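Local coordinates for putative exported protein (Bordetella pertussis Tohama I, PDB 2PFZ) that binds pyroglutamic acid as an extracytoplasmic solute receptor, probably delivering it to a tripartite ATP-independent periplasmic (TRAP) transporter, at residues K150-L154 against V155-P159; S134-G138 against L139-A143; I124-N127 against R128-Q132; Y76-D79 against G80-F83. One frame throughout, in Å; residues are numbered along the deposited sequence.

In the fold
Contacts 1, 2 and 3 lie in one lobe and reach the same mixed sheet, through strands 158-161, 140-143 and 123-126 respectively. Contacts 1 and 2 touch directly: Gly-156 and Gln-158 bond to the backbone of Gly-138 and Leu-139, and Trp-141 packs on Ala-152 and Ala-157. Arg-128 of contact 3 binds carbonyls of contact 2. These three are partly buried, each pairing buried apolar side chains with more exposed polar ones, save that Arg-142 of contact 2 is buried at the ligand. Contact 4, about 15 Å from contact 1 between centres, is wholly buried, and its carboxylates pair with lysines elsewhere; it meets contact 1 where Pro-82 and Gly-80 pack against Ile-151.

Contact 1 of 4, residues K150-L154 against V155-P159; sequences KIAEL and VGAQP
Ala-152 O is the polar hub at the end of helix 146-155, accepting two backbone bonds: from Ala-157 N at 2.8 Å and from Val-155 N at 3.1 Å. The two donors approach from opposite faces of the carbonyl plane, the Val-155 N-H standing much farther out of it (62°) than that of Ala-157. Val-155 N also makes a weak bond to Ile-151 O, so its hydrogen is shared between two successive carbonyls. A further weak bond runs from Gly-156 N to Glu-153 O. Gly-156 turns the chain out of the helix with a positive phi of 80°, a value that favours glycine.

The apolar part is small and close-fitting. Ala-152 CB meets the flank of the Pro-159 ring, 3.6 Å from Pro-159 CB and nearly as close to CG, while Ala-157 CB lies 4.0 Å from the same Ala-152 CB. Trp-141 packs against all three of these residues. Val-155 CG2 sits between its own backbone N and carbonyl carbon, which lays this methyl 3.3 Å from Ala-152 O and also brings it to Ile-151 O. Outside the pair, Val-155 leans on Val-133 and Met-136, and Leu-154 and Ile-151 reach Met-279 of helix 266-287.

After the turn, the backbone of Gly-156 bonds to Gly-138 and that of Gln-158 to Leu-139 and Trp-141, seating the outgoing chain beside strand 140-143. Gly-156, bracketed by the Ala-157 N to Ala-152 O and Gly-156 N to Glu-153 O bonds, makes a Schellman motif, which here reverses the chain from helix to second strand in the beta-alpha-beta unit 140-143, 146-155, 158-161.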
loop_
_atom_site.group_PDB
_atom_site.type_symbol
_atom_site.label_atom_id
_atom_site.label_comp_id
_atom_site.label_asym_id
_atom_site.label_seq_id
_atom_site.Cartn_x
_atom_site.Cartn_y
_atom_site.Cartn_z
ATOM N N LYS A 150 10.687 0.683 -10.601
ATOM C CA LYS A 150 10.515 1.108 -11.995
ATOM C C LYS A 150 10.426 2.635 -12.122
ATOM O O LYS A 150 11.079 3.215 -12.972
ATOM C CB LYS A 150 9.288 0.446 -12.658
ATOM C CG LYS A 150 9.109 0.828 -14.123
ATOM C CD LYS A 150 10.371 0.486 -14.938
ATOM C CE LYS A 150 10.108 0.555 -16.452
ATOM N NZ LYS A 150 11.042 -0.374 -17.207
ATOM N N ILE A 151 9.632 3.264 -11.263
ATOM C CA ILE A 151 9.522 4.719 -11.241
ATOM C C ILE A 151 10.893 5.363 -11.032
ATOM O O ILE A 151 11.263 6.291 -11.763
ATOM C CB ILE A 151 8.522 5.205 -10.160
ATOM C CG1 ILE A 151 7.104 4.707 -10.519
ATOM C CG2 ILE A 151 8.613 6.748 -9.998
ATOM C CD1 ILE A 151 6.021 4.891 -9.457
ATOM N N ALA A 152 11.643 4.854 -10.060
ATOM C CA ALA A 152 13.016 5.326 -9.819
ATOM C C ALA A 152 13.830 5.250 -11.108
ATOM O O ALA A 152 14.429 6.248 -11.539
ATOM C CB ALA A 152 13.684 4.515 -8.696
ATOM N N GLU A 153 13.810 4.088 -11.761
ATOM C CA GLU A 153 14.605 3.918 -12.970
ATOM C C GLU A 153 14.163 4.909 -14.039
ATOM O O GLU A 153 14.987 5.405 -14.820
ATOM C CB GLU A 153 14.500 2.494 -13.500
ATOM C CG GLU A 153 15.254 1.487 -12.639
ATOM C CD GLU A 153 14.879 0.054 -12.971
ATOM O OE1 GLU A 153 14.123 -0.174 -13.944
ATOM O OE2 GLU A 153 15.350 -0.852 -12.261
ATOM N N LEU A 154 12.864 5.197 -14.079
ATOM C CA LEU A 154 12.344 6.045 -15.141
ATOM C C LEU A 154 12.668 7.521 -14.920
ATOM O O LEU A 154 12.605 8.296 -15.875
ATOM C CB LEU A 154 10.849 5.814 -15.397
ATOM C CG LEU A 154 10.498 4.476 -16.071
ATOM C CD1 LEU A 154 8.998 4.261 -16.022
ATOM C CD2 LEU A 154 11.048 4.331 -17.519
ATOM N N VAL A 155 13.007 7.909 -13.688
ATOM C CA VAL A 155 13.423 9.287 -13.419
ATOM C C VAL A 155 14.955 9.420 -13.347
ATOM O O VAL A 155 15.476 10.507 -13.079
ATOM C CB VAL A 155 12.727 9.940 -12.163
ATOM C CG1 VAL A 155 11.217 10.046 -12.374
ATOM C CG2 VAL A 155 13.069 9.209 -10.841
ATOM N N GLY A 156 15.648 8.312 -13.593
ATOM C CA GLY A 156 17.101 8.248 -13.494
ATOM C C GLY A 156 17.643 8.094 -12.090
ATOM O O GLY A 156 18.836 8.308 -11.863
ATOM N N ALA A 157 16.784 7.731 -11.130
ATOM C CA ALA A 157 17.266 7.426 -9.777
ATOM C C ALA A 157 17.792 5.989 -9.724
ATOM O O ALA A 157 17.598 5.205 -10.670
ATOM C CB ALA A 157 16.173 7.641 -8.720
ATOM N N GLN A 158 18.455 5.643 -8.627
ATOM C CA GLN A 158 19.059 4.315 -8.501
ATOM C C GLN A 158 18.449 3.632 -7.290
ATOM O O GLN A 158 18.730 4.004 -6.147
ATOM C CB GLN A 158 20.584 4.424 -8.419
ATOM C CG GLN A 158 21.201 4.935 -9.750
ATOM C CD GLN A 158 22.692 5.189 -9.675
ATOM O OE1 GLN A 158 23.412 5.017 -10.665
ATOM N NE2 GLN A 158 23.162 5.617 -8.506
ATOM N N PRO A 159 17.523 2.689 -7.539
ATOM C CA PRO A 159 16.808 2.196 -6.386
ATOM C C PRO A 159 17.417 0.962 -5.764
ATOM O O PRO A 159 18.119 0.186 -6.433
ATOM C CB PRO A 159 15.445 1.852 -6.963
ATOM C CG PRO A 159 15.773 1.343 -8.354
ATOM C CD PRO A 159 17.016 2.100 -8.792
#

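Contact 2 of 4, residues S134-G138 against L139-A143; sequences SDMKG and LKWRA. With PCA (pyroglutamic acid), chain B.
Met-136 and Leu-139 are the ends of a type II beta turn, closed by a bond from Leu-139 N to Met-136 O (3.1 Å, N-H...O 160°). Gly-138 holds the third position with positive phi, where a side chain would jam against the preceding carbonyl oxygen. The turn follows the 3-10 segment 134-136 and launches strand 140-143.

Across the turn, Leu-139 folds back over the peptide of Met-136: its CB and CG both lie 3.4 Å from Met-136 O, and CD1 packs on Met-136 CG at 3.8 Å. The methionine chain runs out straight as far as its sulfur and bends only at chi3 (-74°). Its SD comes to the rim of the Trp-141 indole, 4.0 Å from CZ3 and close to the ring plane, a Met-aromatic contact at the edge. The indole also packs on Ser-178 and Met-180 of the adjoining strand 178-181.

Farther along the strand, Arg-142 bends at chi2 and then extends toward the ligand. NH1 gives a nearly straight bond to OXT of pyroglutamic acid (2.9 Å, 162°), and NH2 binds its other carboxylate oxygen, O, at 2.8 Å. OXT lies in the guanidinium plane, and NE is tied to Val-162 O, which would limit rotation of the group. Ser-181, Ser-182 and Thr-185 add further bonds to the ligand. This bidentate arginine-carboxylate pairing, which anchors pyroglutamic acid in the pocket here, is the interaction familiar from DctP-type TRAP solute receptors.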
loop_
_atom_site.group_PDB
_atom_site.type_symbol
_atom_site.label_atom_id
_atom_site.label_comp_id
_atom_site.label_asym_id
_atom_site.label_seq_id
_atom_site.Cartn_x
_atom_site.Cartn_y
_atom_site.Cartn_z
ATOM N N SER A 134 14.020 15.877 -13.886
ATOM C CA SER A 134 15.476 15.790 -14.046
ATOM C C SER A 134 16.235 16.006 -12.735
ATOM O O SER A 134 17.322 15.460 -12.556
ATOM C CB SER A 134 15.988 16.743 -15.142
ATOM O OG SER A 134 15.829 18.095 -14.763
ATOM N N ASP A 135 15.659 16.787 -11.819
ATOM C CA ASP A 135 16.281 17.000 -10.507
ATOM C C ASP A 135 16.381 15.704 -9.690
ATOM O O ASP A 135 16.938 15.703 -8.598
ATOM C CB ASP A 135 15.514 18.043 -9.686
ATOM C CG ASP A 135 15.600 19.446 -10.273
ATOM O OD1 ASP A 135 16.611 19.779 -10.917
ATOM O OD2 ASP A 135 14.658 20.222 -10.068
ATOM N N MET A 136 15.817 14.613 -10.213
ATOM C CA MET A 136 15.828 13.341 -9.489
ATOM C C MET A 136 16.883 12.333 -9.967
ATOM O O MET A 136 17.100 11.288 -9.329
ATOM C CB MET A 136 14.436 12.727 -9.519
ATOM C CG MET A 136 13.469 13.482 -8.630
ATOM S SD MET A 136 11.894 12.614 -8.448
ATOM C CE MET A 136 11.241 12.933 -10.023
ATOM N N LYS A 137 17.547 12.662 -11.072
ATOM C CA LYS A 137 18.587 11.812 -11.630
ATOM C C LYS A 137 19.691 11.583 -10.599
ATOM O O LYS A 137 20.210 12.535 -9.991
ATOM C CB LYS A 137 19.139 12.405 -12.941
ATOM C CG LYS A 137 19.779 11.358 -13.864
ATOM C CD LYS A 137 20.276 11.967 -15.168
ATOM C CE LYS A 137 21.766 12.254 -15.093
ATOM N NZ LYS A 137 22.590 11.002 -14.966
ATOM N N GLY A 138 20.025 10.320 -10.373
ATOM C CA GLY A 138 21.113 9.978 -9.461
ATOM C C GLY A 138 20.754 9.901 -7.986
ATOM O O GLY A 138 21.622 9.664 -7.146
ATOM N N LEU A 139 19.477 10.082 -7.654
ATOM C CA LEU A 139 19.031 9.933 -6.265
ATOM C C LEU A 139 19.338 8.501 -5.788
ATOM O O LEU A 139 19.221 7.574 -6.578
ATOM C CB LEU A 139 17.523 10.263 -6.144
ATOM C CG LEU A 139 17.130 11.739 -5.911
ATOM C CD1 LEU A 139 15.620 11.929 -5.927
ATOM C CD2 LEU A 139 17.729 12.234 -4.581
ATOM N N LYS A 140 19.757 8.355 -4.526
ATOM C CA LYS A 140 19.952 7.053 -3.877
ATOM C C LYS A 140 18.599 6.645 -3.295
ATOM O O LYS A 140 18.296 6.936 -2.147
ATOM C CB LYS A 140 20.988 7.123 -2.738
ATOM C CG LYS A 140 22.428 7.442 -3.160
ATOM C CD LYS A 140 23.410 7.187 -2.000
ATOM C CE LYS A 140 23.461 8.355 -1.017
ATOM N NZ LYS A 140 24.306 8.051 0.178
ATOM N N TRP A 141 17.796 5.976 -4.106
ATOM C CA TRP A 141 16.362 5.846 -3.866
ATOM C C TRP A 141 16.028 4.538 -3.152
ATOM O O TRP A 141 16.568 3.498 -3.501
ATOM C CB TRP A 141 15.698 5.869 -5.228
ATOM C CG TRP A 141 14.208 5.884 -5.315
ATOM C CD1 TRP A 141 13.364 4.826 -5.124
ATOM C CD2 TRP A 141 13.392 6.976 -5.772
ATOM N NE1 TRP A 141 12.057 5.209 -5.389
ATOM C CE2 TRP A 141 12.052 6.513 -5.811
ATOM C CE3 TRP A 141 13.666 8.306 -6.163
ATOM C CZ2 TRP A 141 10.973 7.337 -6.191
ATOM C CZ3 TRP A 141 12.586 9.142 -6.550
ATOM C CH2 TRP A 141 11.255 8.642 -6.567
ATOM N N ARG A 142 15.162 4.611 -2.156
ATOM C CA ARG A 142 14.615 3.428 -1.505
ATOM C C ARG A 142 13.278 3.053 -2.155
ATOM O O ARG A 142 12.304 3.822 -2.113
ATOM C CB ARG A 142 14.454 3.676 -0.007
ATOM C CG ARG A 142 13.720 2.545 0.772
ATOM C CD ARG A 142 12.216 2.871 0.966
ATOM N NE ARG A 142 11.477 1.809 1.661
ATOM C CZ ARG A 142 10.218 1.939 2.082
ATOM N NH1 ARG A 142 9.565 3.099 1.914
ATOM N NH2 ARG A 142 9.622 0.912 2.686
ATOM N N ALA A 143 13.244 1.872 -2.761
ATOM C CA ALA A 143 12.006 1.341 -3.305
ATOM C C ALA A 143 11.356 0.509 -2.220
ATOM O O ALA A 143 12.032 0.004 -1.330
ATOM C CB ALA A 143 12.273 0.484 -4.537
HETATM N N PCA B . 4.303 3.231 3.139
HETATM C CA PCA B . 4.686 1.849 2.788
HETATM C CB PCA B . 4.069 1.432 1.453
HETATM C CG PCA B . 3.304 2.640 0.946
HETATM C CD PCA B . 3.453 3.648 2.048
HETATM O OE PCA B . 2.864 4.739 2.053
HETATM C C PCA B . 6.188 1.844 2.618
HETATM O O PCA B . 6.842 0.793 2.638
HETATM O OXT PCA B . 6.767 2.930 2.454
#

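Contact 3 of 4, residues I124-N127 against R128-Q132; sequences IFAN and RDIKQ
Ala-126 and Ile-130 approach each other where strand 123-126 ends and the chain swings through Asn-127 and Arg-128 into an irregular loop, without a backbone bond between the two segments. The contact is carried by one methyl: Ile-130 CD1 lies 3.9 Å from Ala-126 CB and 4.0 Å from Ile-124 CG2. Ile-130 CG1 stands beside its backbone N (chi1 -52°), and the chain then runs on extended, which carries CD1 back across the bend to the strand. Ile-124 and Ala-126, two residues apart, turn to this same side, whereas Phe-125 points away and stacks on Tyr-179.

The strand is an inner member of the mixed sheet of this periplasmic-binding-protein lobe, between 178-181 and 197-199, so the two isoleucines join the loop to the sheet's apolar side; Met-136 packs on Ile-130 and Met-180 on Ile-124.

The polar side chains of the bend bond to neighbouring parts of the chain. Asn-127 uses OD1 to accept from Lys-196 N and ND2 to donate to Tyr-194 O. Arg-128 extends from CG to NE alongside Leu-139, and its NH1 binds the carbonyls of Asp-135 and Lys-137. The backbone N of Arg-128, buried at the turn, has no partner in the model.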
loop_
_atom_site.group_PDB
_atom_site.type_symbol
_atom_site.label_atom_id
_atom_site.label_comp_id
_atom_site.label_asym_id
_atom_site.label_seq_id
_atom_site.Cartn_x
_atom_site.Cartn_y
_atom_site.Cartn_z
ATOM N N ILE A 124 7.494 12.563 -2.321
ATOM C CA ILE A 124 8.919 12.270 -2.443
ATOM C C ILE A 124 9.628 12.857 -1.274
ATOM O O ILE A 124 9.590 14.083 -1.074
ATOM C CB ILE A 124 9.559 12.912 -3.702
ATOM C CG1 ILE A 124 8.683 12.686 -4.941
ATOM C CG2 ILE A 124 10.980 12.331 -3.911
ATOM C CD1 ILE A 124 9.027 13.645 -6.124
ATOM N N PHE A 125 10.275 11.986 -0.502
ATOM C CA PHE A 125 11.174 12.388 0.582
ATOM C C PHE A 125 12.564 12.594 -0.017
ATOM O O PHE A 125 13.124 11.663 -0.582
ATOM C CB PHE A 125 11.273 11.298 1.655
ATOM C CG PHE A 125 10.011 11.123 2.472
ATOM C CD1 PHE A 125 9.768 11.935 3.597
ATOM C CD2 PHE A 125 9.069 10.156 2.115
ATOM C CE1 PHE A 125 8.591 11.773 4.377
ATOM C CE2 PHE A 125 7.880 9.977 2.885
ATOM C CZ PHE A 125 7.643 10.792 4.004
ATOM N N ALA A 126 13.097 13.815 0.074
ATOM C CA ALA A 126 14.446 14.081 -0.424
ATOM C C ALA A 126 15.156 15.212 0.340
ATOM O O ALA A 126 14.545 15.970 1.097
ATOM C CB ALA A 126 14.407 14.387 -1.933
ATOM N N ASN A 127 16.460 15.310 0.127
ATOM C CA ASN A 127 17.219 16.432 0.643
ATOM C C ASN A 127 17.463 17.472 -0.433
ATOM O O ASN A 127 17.841 18.604 -0.122
ATOM C CB ASN A 127 18.521 15.938 1.274
ATOM C CG ASN A 127 18.291 15.323 2.630
ATOM O OD1 ASN A 127 17.574 15.887 3.455
ATOM N ND2 ASN A 127 18.873 14.160 2.866
ATOM N N ARG A 128 17.210 17.066 -1.680
ATOM C CA ARG A 128 17.388 17.859 -2.893
ATOM C C ARG A 128 16.225 18.769 -3.211
ATOM O O ARG A 128 15.070 18.476 -2.872
ATOM C CB ARG A 128 17.460 16.931 -4.112
ATOM C CG ARG A 128 18.779 16.366 -4.406
ATOM C CD ARG A 128 18.669 15.589 -5.692
ATOM N NE ARG A 128 19.848 14.754 -5.862
ATOM C CZ ARG A 128 20.188 14.148 -6.982
ATOM N NH1 ARG A 128 19.427 14.241 -8.063
ATOM N NH2 ARG A 128 21.294 13.426 -7.003
ATOM N N ASP A 129 16.532 19.839 -3.939
ATOM C CA ASP A 129 15.494 20.650 -4.552
ATOM C C ASP A 129 14.993 19.968 -5.820
ATOM O O ASP A 129 15.777 19.678 -6.726
ATOM C CB ASP A 129 16.006 22.066 -4.810
ATOM C CG ASP A 129 15.936 22.926 -3.569
ATOM O OD1 ASP A 129 15.151 23.889 -3.570
ATOM O OD2 ASP A 129 16.636 22.633 -2.574
ATOM N N ILE A 130 13.694 19.674 -5.861
ATOM C CA ILE A 130 13.114 18.975 -6.996
ATOM C C ILE A 130 11.993 19.820 -7.550
ATOM O O ILE A 130 10.910 19.888 -6.963
ATOM C CB ILE A 130 12.573 17.568 -6.612
ATOM C CG1 ILE A 130 13.643 16.739 -5.869
ATOM C CG2 ILE A 130 12.046 16.845 -7.856
ATOM C CD1 ILE A 130 13.176 15.298 -5.470
ATOM N N LYS A 131 12.271 20.489 -8.670
ATOM C CA LYS A 131 11.287 21.338 -9.319
ATOM C C LYS A 131 10.866 20.724 -10.649
ATOM O O LYS A 131 9.885 21.150 -11.257
ATOM C CB LYS A 131 11.847 22.758 -9.468
ATOM C CG LYS A 131 11.761 23.552 -8.153
ATOM C CD LYS A 131 12.724 24.753 -8.083
ATOM C CE LYS A 131 14.108 24.370 -7.515
ATOM N NZ LYS A 131 14.055 23.682 -6.167
ATOM N N GLN A 132 11.605 19.702 -11.074
ATOM C CA GLN A 132 11.315 18.952 -12.302
ATOM C C GLN A 132 11.888 17.537 -12.198
ATOM O O GLN A 132 12.759 17.274 -11.375
ATOM C CB GLN A 132 11.910 19.671 -13.520
ATOM C CG GLN A 132 13.399 19.862 -13.396
ATOM C CD GLN A 132 13.982 20.806 -14.425
ATOM O OE1 GLN A 132 13.700 20.708 -15.617
ATOM N NE2 GLN A 132 14.823 21.717 -13.963
#

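Contact 4 of 4, residues Y76-D79 against G80-F83; sequences YELD and GLPF
A short 3-10 turn beginning at Leu-78 shapes the buried loop between strand 61-65 and helix 88-107, and two successive i to i+3 bonds hold it. Gly-80 N donates to Glu-77 O at 2.9 Å, and Leu-81 N to Leu-78 O at 3.3 Å; the second bond is the longer but the straighter at its hydrogen (166°). Both donors stand above the planes of their carbonyls, Leu-81 N the farther out. A water lies within hydrogen-bonding distance of both Leu-78 O (2.9 Å) and Leu-81 O (2.7 Å), beside the turn.

Leu-81 drops its two methyls on different neighbours. CD1 meets Leu-78 CD1 at 3.9 Å, while CD2 touches the carboxylate end of Glu-77, 3.6 Å from OE2, the two side chains crossing at about a right angle. Glu-77 reaches there because CG is anti to its backbone N (chi1 -178°) and the rest of the chain is extended; its other oxygen, OE1, forms a salt bridge with Lys-286. Asp-79 turns the other way, with CG between its own N and carbonyl carbon (chi1 74°), and OD2 pairs with Lys-207. Each buried carboxylate thus has a lysine to offset its charge, which probably favours the ionised form.

Leu-78 packs on Leu-94 and Gln-98 of helix 88-107. Glu-77 lies against Trp-283 of helix 266-287 and Val-147 of helix 146-155, and Pro-82 continues along the same two helices, touching Met-279 and Ile-151.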
loop_
_atom_site.group_PDB
_atom_site.type_symbol
_atom_site.label_atom_id
_atom_site.label_comp_id
_atom_site.label_asym_id
_atom_site.label_seq_id
_atom_site.Cartn_x
_atom_site.Cartn_y
_atom_site.Cartn_z
ATOM N N TYR A 76 -2.042 -6.460 -9.865
ATOM C CA TYR A 76 -1.404 -6.003 -8.627
ATOM C C TYR A 76 -0.712 -4.645 -8.760
ATOM O O TYR A 76 -0.494 -3.964 -7.758
ATOM C CB TYR A 76 -0.389 -7.041 -8.143
ATOM C CG TYR A 76 -1.075 -8.227 -7.552
ATOM C CD1 TYR A 76 -1.842 -8.091 -6.373
ATOM C CD2 TYR A 76 -1.010 -9.474 -8.167
ATOM C CE1 TYR A 76 -2.517 -9.183 -5.832
ATOM C CE2 TYR A 76 -1.685 -10.591 -7.622
ATOM C CZ TYR A 76 -2.435 -10.428 -6.462
ATOM O OH TYR A 76 -3.115 -11.497 -5.890
ATOM N N GLU A 77 -0.394 -4.272 -9.998
ATOM C CA GLU A 77 0.385 -3.055 -10.299
ATOM C C GLU A 77 -0.454 -1.783 -10.316
ATOM O O GLU A 77 0.075 -0.686 -10.054
ATOM C CB GLU A 77 1.135 -3.210 -11.629
ATOM C CG GLU A 77 2.020 -2.001 -11.989
ATOM C CD GLU A 77 2.872 -2.195 -13.231
ATOM O OE1 GLU A 77 2.851 -3.286 -13.830
ATOM O OE2 GLU A 77 3.577 -1.232 -13.611
ATOM N N LEU A 78 -1.752 -1.934 -10.595
ATOM C CA LEU A 78 -2.658 -0.848 -10.943
ATOM C C LEU A 78 -2.630 0.360 -10.016
ATOM O O LEU A 78 -2.466 1.487 -10.492
ATOM C CB LEU A 78 -4.103 -1.387 -11.150
ATOM C CG LEU A 78 -5.140 -0.362 -11.653
ATOM C CD1 LEU A 78 -4.707 0.330 -12.970
ATOM C CD2 LEU A 78 -6.507 -1.036 -11.830
ATOM N N ASP A 79 -2.764 0.147 -8.713
ATOM C CA ASP A 79 -2.789 1.281 -7.772
ATOM C C ASP A 79 -1.406 1.901 -7.462
ATOM O O ASP A 79 -1.312 2.820 -6.643
ATOM C CB ASP A 79 -3.597 0.949 -6.498
ATOM C CG ASP A 79 -2.882 0.002 -5.548
ATOM O OD1 ASP A 79 -1.629 -0.113 -5.575
ATOM O OD2 ASP A 79 -3.595 -0.598 -4.707
ATOM N N GLY A 80 -0.361 1.407 -8.134
ATOM C CA GLY A 80 0.970 1.999 -8.028
ATOM C C GLY A 80 1.350 2.809 -9.250
ATOM O O GLY A 80 2.459 3.360 -9.312
ATOM N N LEU A 81 0.489 2.837 -10.266
ATOM C CA LEU A 81 0.806 3.632 -11.475
ATOM C C LEU A 81 0.680 5.111 -11.119
ATOM O O LEU A 81 -0.345 5.486 -10.560
ATOM C CB LEU A 81 -0.180 3.291 -12.598
ATOM C CG LEU A 81 -0.096 1.858 -13.129
ATOM C CD1 LEU A 81 -1.200 1.638 -14.194
ATOM C CD2 LEU A 81 1.296 1.541 -13.696
ATOM N N PRO A 82 1.722 5.942 -11.389
ATOM C CA PRO A 82 1.605 7.380 -11.020
ATOM C C PRO A 82 0.660 8.198 -11.896
ATOM O O PRO A 82 0.457 7.916 -13.086
ATOM C CB PRO A 82 3.043 7.934 -11.152
ATOM C CG PRO A 82 3.805 6.945 -11.890
ATOM C CD PRO A 82 3.046 5.610 -11.951
ATOM N N PHE A 83 0.056 9.194 -11.274
ATOM C CA PHE A 83 -0.812 10.141 -11.963
ATOM C C PHE A 83 -1.968 9.543 -12.764
ATOM O O PHE A 83 -2.276 9.968 -13.870
ATOM C CB PHE A 83 0.053 11.180 -12.711
ATOM C CG PHE A 83 0.732 12.099 -11.745
ATOM C CD1 PHE A 83 0.043 13.206 -11.256
ATOM C CD2 PHE A 83 1.978 11.798 -11.223
ATOM C CE1 PHE A 83 0.602 14.026 -10.307
ATOM C CE2 PHE A 83 2.552 12.662 -10.246
ATOM C CZ PHE A 83 1.835 13.762 -9.820
HETATM O O HOH W 1 -2.618 4.250 -9.638
#